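CGAS/DncV-like nucleotidyltransferase in E. coli homolog (Elizabethkingia meningoseptica ATCC 13253 = NBRC 12535, PDB 6E0O) synthesises cyclic dinucleotide second messengers from nucleoside triphosphates with the help of magnesium, as the signalling enzyme of a CBASS antiphage defence system. Local coordinates at residues 44-49 / 60-65. Residues are numbered along the deposited sequence; the frame is centred on the assembly and turned at random.
Sequences IFLQGS and SDVDIV. With MG (magnesium ion), chain D; nucleotides of chain B.
F45 and V65 form an antiparallel hydrogen-bonded pair, V65 N to F45 O measuring 2.7 Å and F45 N to V65 O 3.1 Å, and the N-to-C directions of the short segments 44-47 and 62-65 make 142°, well short of a straight antiparallel pair. Nearer the catalytic end Q47 N still donates to D63 O, in a long bond, and a water that accepts from D63 N donates to Q47 O and D63 OD2. V65 CB sits over the centre of the F45 ring, 3.7 Å from the centroid and 14° off its normal, a CH-pi contact. F45 CG lies between the backbone N and carbonyl carbon (chi1 68°), which swings the ring across V65. V65 CG2 packs 3.5 Å from Q47 CD. On the reverse face, L46 CD2 meets I64 CG1 at 4.0 Å, and both side chains turn toward helix 21-38. Q47, extended beyond CG, carries its amide to the nucleotide of chain B, where NE2 lies 2.7 Å from adenine N3 and makes a weak bond to O2'. D63 OD2 binds magnesium at 2.1 Å, while a metal-bound water donates to S49 OG, itself hydrogen-bonded to N55 OD1, and to D61 O. In this nucleotidyltransferase active site D63 lies on strand 62-65, D61 just before it, and D136 beside D63. Magnesium would draw charge from the D63 carboxylate, whose OD1 lies close to the ribose O3', consistent with metal-assisted nucleotidyl transfer.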
loop_
_atom_site.group_PDB
_atom_site.type_symbol
_atom_site.label_atom_id
_atom_site.label_comp_id
_atom_site.label_asym_id
_atom_site.label_seq_id
_atom_site.Cartn_x
_atom_site.Cartn_y
_atom_site.Cartn_z
ATOM N N ILE A 44 2.579 16.694 -5.046
ATOM C CA ILE A 44 1.535 15.941 -4.360
ATOM C C ILE A 44 1.124 14.789 -5.266
ATOM O O ILE A 44 0.884 14.987 -6.460
ATOM C CB ILE A 44 0.347 16.842 -3.971
ATOM C CG1 ILE A 44 0.792 17.850 -2.897
ATOM C CG2 ILE A 44 -0.812 15.998 -3.482
ATOM C CD1 ILE A 44 -0.217 18.958 -2.603
ATOM N N PHE A 45 1.075 13.585 -4.702
ATOM C CA PHE A 45 0.718 12.391 -5.457
ATOM C C PHE A 45 0.151 11.370 -4.489
ATOM O O PHE A 45 0.204 11.548 -3.275
ATOM C CB PHE A 45 1.903 11.856 -6.258
ATOM C CG PHE A 45 3.027 11.298 -5.430
ATOM C CD1 PHE A 45 4.068 12.107 -4.986
ATOM C CD2 PHE A 45 3.070 9.946 -5.137
ATOM C CE1 PHE A 45 5.127 11.572 -4.251
ATOM C CE2 PHE A 45 4.113 9.403 -4.408
ATOM C CZ PHE A 45 5.143 10.212 -3.962
ATOM N N LEU A 46 -0.415 10.298 -5.036
ATOM C CA LEU A 46 -1.004 9.262 -4.209
ATOM C C LEU A 46 -0.080 8.056 -4.106
ATOM O O LEU A 46 0.662 7.722 -5.033
ATOM C CB LEU A 46 -2.346 8.794 -4.780
ATOM C CG LEU A 46 -3.414 9.865 -4.969
ATOM C CD1 LEU A 46 -4.733 9.207 -5.412
ATOM C CD2 LEU A 46 -3.603 10.704 -3.706
ATOM N N GLN A 47 -0.176 7.368 -2.976
ATOM C CA GLN A 47 0.388 6.032 -2.866
ATOM C C GLN A 47 -0.644 5.131 -2.200
ATOM O O GLN A 47 -1.784 5.543 -1.963
ATOM C CB GLN A 47 1.687 6.071 -2.078
ATOM C CG GLN A 47 1.487 6.367 -0.629
ATOM C CD GLN A 47 2.768 6.350 0.151
ATOM O OE1 GLN A 47 3.860 6.346 -0.412
ATOM N NE2 GLN A 47 2.644 6.342 1.467
ATOM N N GLY A 48 -0.258 3.903 -1.903
ATOM C CA GLY A 48 -1.158 3.021 -1.213
ATOM C C GLY A 48 -2.329 2.576 -2.070
ATOM O O GLY A 48 -2.295 2.596 -3.303
ATOM N N SER A 49 -3.388 2.157 -1.372
ATOM C CA SER A 49 -4.433 1.364 -2.007
ATOM C C SER A 49 -5.202 2.134 -3.072
ATOM O O SER A 49 -5.664 1.528 -4.044
ATOM C CB SER A 49 -5.399 0.847 -0.944
ATOM O OG SER A 49 -6.040 1.936 -0.300
ATOM N N SER A 60 -12.673 4.002 2.222
ATOM C CA SER A 60 -11.320 3.779 2.710
ATOM C C SER A 60 -10.528 5.084 2.792
ATOM O O SER A 60 -10.719 6.004 1.993
ATOM C CB SER A 60 -10.574 2.822 1.775
ATOM O OG SER A 60 -11.126 1.520 1.771
ATOM N N ASP A 61 -9.579 5.125 3.727
ATOM C CA ASP A 61 -8.672 6.261 3.837
ATOM C C ASP A 61 -7.711 6.302 2.651
ATOM O O ASP A 61 -7.273 5.266 2.140
ATOM C CB ASP A 61 -7.823 6.153 5.109
ATOM C CG ASP A 61 -8.646 6.105 6.392
ATOM O OD1 ASP A 61 -9.882 6.269 6.350
ATOM O OD2 ASP A 61 -8.029 5.882 7.460
ATOM N N VAL A 62 -7.364 7.519 2.226
ATOM C CA VAL A 62 -6.451 7.741 1.107
ATOM C C VAL A 62 -5.115 8.274 1.619
ATOM O O VAL A 62 -5.073 9.112 2.524
ATOM C CB VAL A 62 -7.046 8.701 0.058
ATOM C CG1 VAL A 62 -7.356 10.072 0.664
ATOM C CG2 VAL A 62 -6.108 8.826 -1.134
ATOM N N ASP A 63 -4.025 7.810 1.002
ATOM C CA ASP A 63 -2.665 8.215 1.349
ATOM C C ASP A 63 -2.172 9.245 0.341
ATOM O O ASP A 63 -1.895 8.914 -0.817
ATOM C CB ASP A 63 -1.774 6.980 1.368
ATOM C CG ASP A 63 -2.306 5.931 2.300
ATOM O OD1 ASP A 63 -2.455 6.261 3.493
ATOM O OD2 ASP A 63 -2.633 4.812 1.839
ATOM N N ILE A 64 -2.082 10.494 0.793
ATOM C CA ILE A 64 -1.660 11.616 -0.034
ATOM C C ILE A 64 -0.234 11.972 0.353
ATOM O O ILE A 64 0.020 12.405 1.487
ATOM C CB ILE A 64 -2.585 12.828 0.156
ATOM C CG1 ILE A 64 -4.033 12.451 -0.155
ATOM C CG2 ILE A 64 -2.114 14.006 -0.679
ATOM C CD1 ILE A 64 -5.024 13.563 0.154
ATOM N N VAL A 65 0.691 11.815 -0.588
ATOM C CA VAL A 65 2.096 12.110 -0.349
ATOM C C VAL A 65 2.364 13.562 -0.717
ATOM O O VAL A 65 1.944 14.033 -1.779
ATOM C CB VAL A 65 2.998 11.167 -1.160
ATOM C CG1 VAL A 65 4.454 11.464 -0.838
ATOM C CG2 VAL A 65 2.671 9.708 -0.891
HETATM MG MG MG D . -3.522 3.118 2.743
ATOM P P A B 2 1.181 2.225 8.760
ATOM O OP1 A B 2 2.639 2.370 9.014
ATOM O OP2 A B 2 0.241 2.198 9.914
ATOM O "O5'" A B 2 0.737 3.422 7.804
ATOM C "C5'" A B 2 0.504 4.732 8.318
ATOM C "C4'" A B 2 0.655 5.785 7.246
ATOM O "O4'" A B 2 2.057 5.876 6.881
ATOM C "C3'" A B 2 -0.109 5.509 5.954
ATOM O "O3'" A B 2 -0.572 6.732 5.384
ATOM C "C2'" A B 2 0.948 4.879 5.057
ATOM O "O2'" A B 2 0.722 5.045 3.671
ATOM C "C1'" A B 2 2.221 5.592 5.506
ATOM N N9 A B 2 3.416 4.762 5.359
ATOM C C8 A B 2 3.785 3.696 6.146
ATOM N N7 A B 2 4.905 3.127 5.780
ATOM C C5 A B 2 5.297 3.859 4.667
ATOM C C6 A B 2 6.405 3.755 3.803
ATOM N N6 A B 2 7.377 2.848 3.917
ATOM N N1 A B 2 6.480 4.656 2.812
ATOM C C2 A B 2 5.527 5.574 2.666
ATOM N N3 A B 2 4.439 5.774 3.410
ATOM C C4 A B 2 4.387 4.872 4.401
HETATM O O HOH W 1 -4.252 5.326 -0.781
HETATM O O HOH W 2 -5.101 3.698 1.478
HETATM O O HOH W 3 -4.188 4.394 4.176
#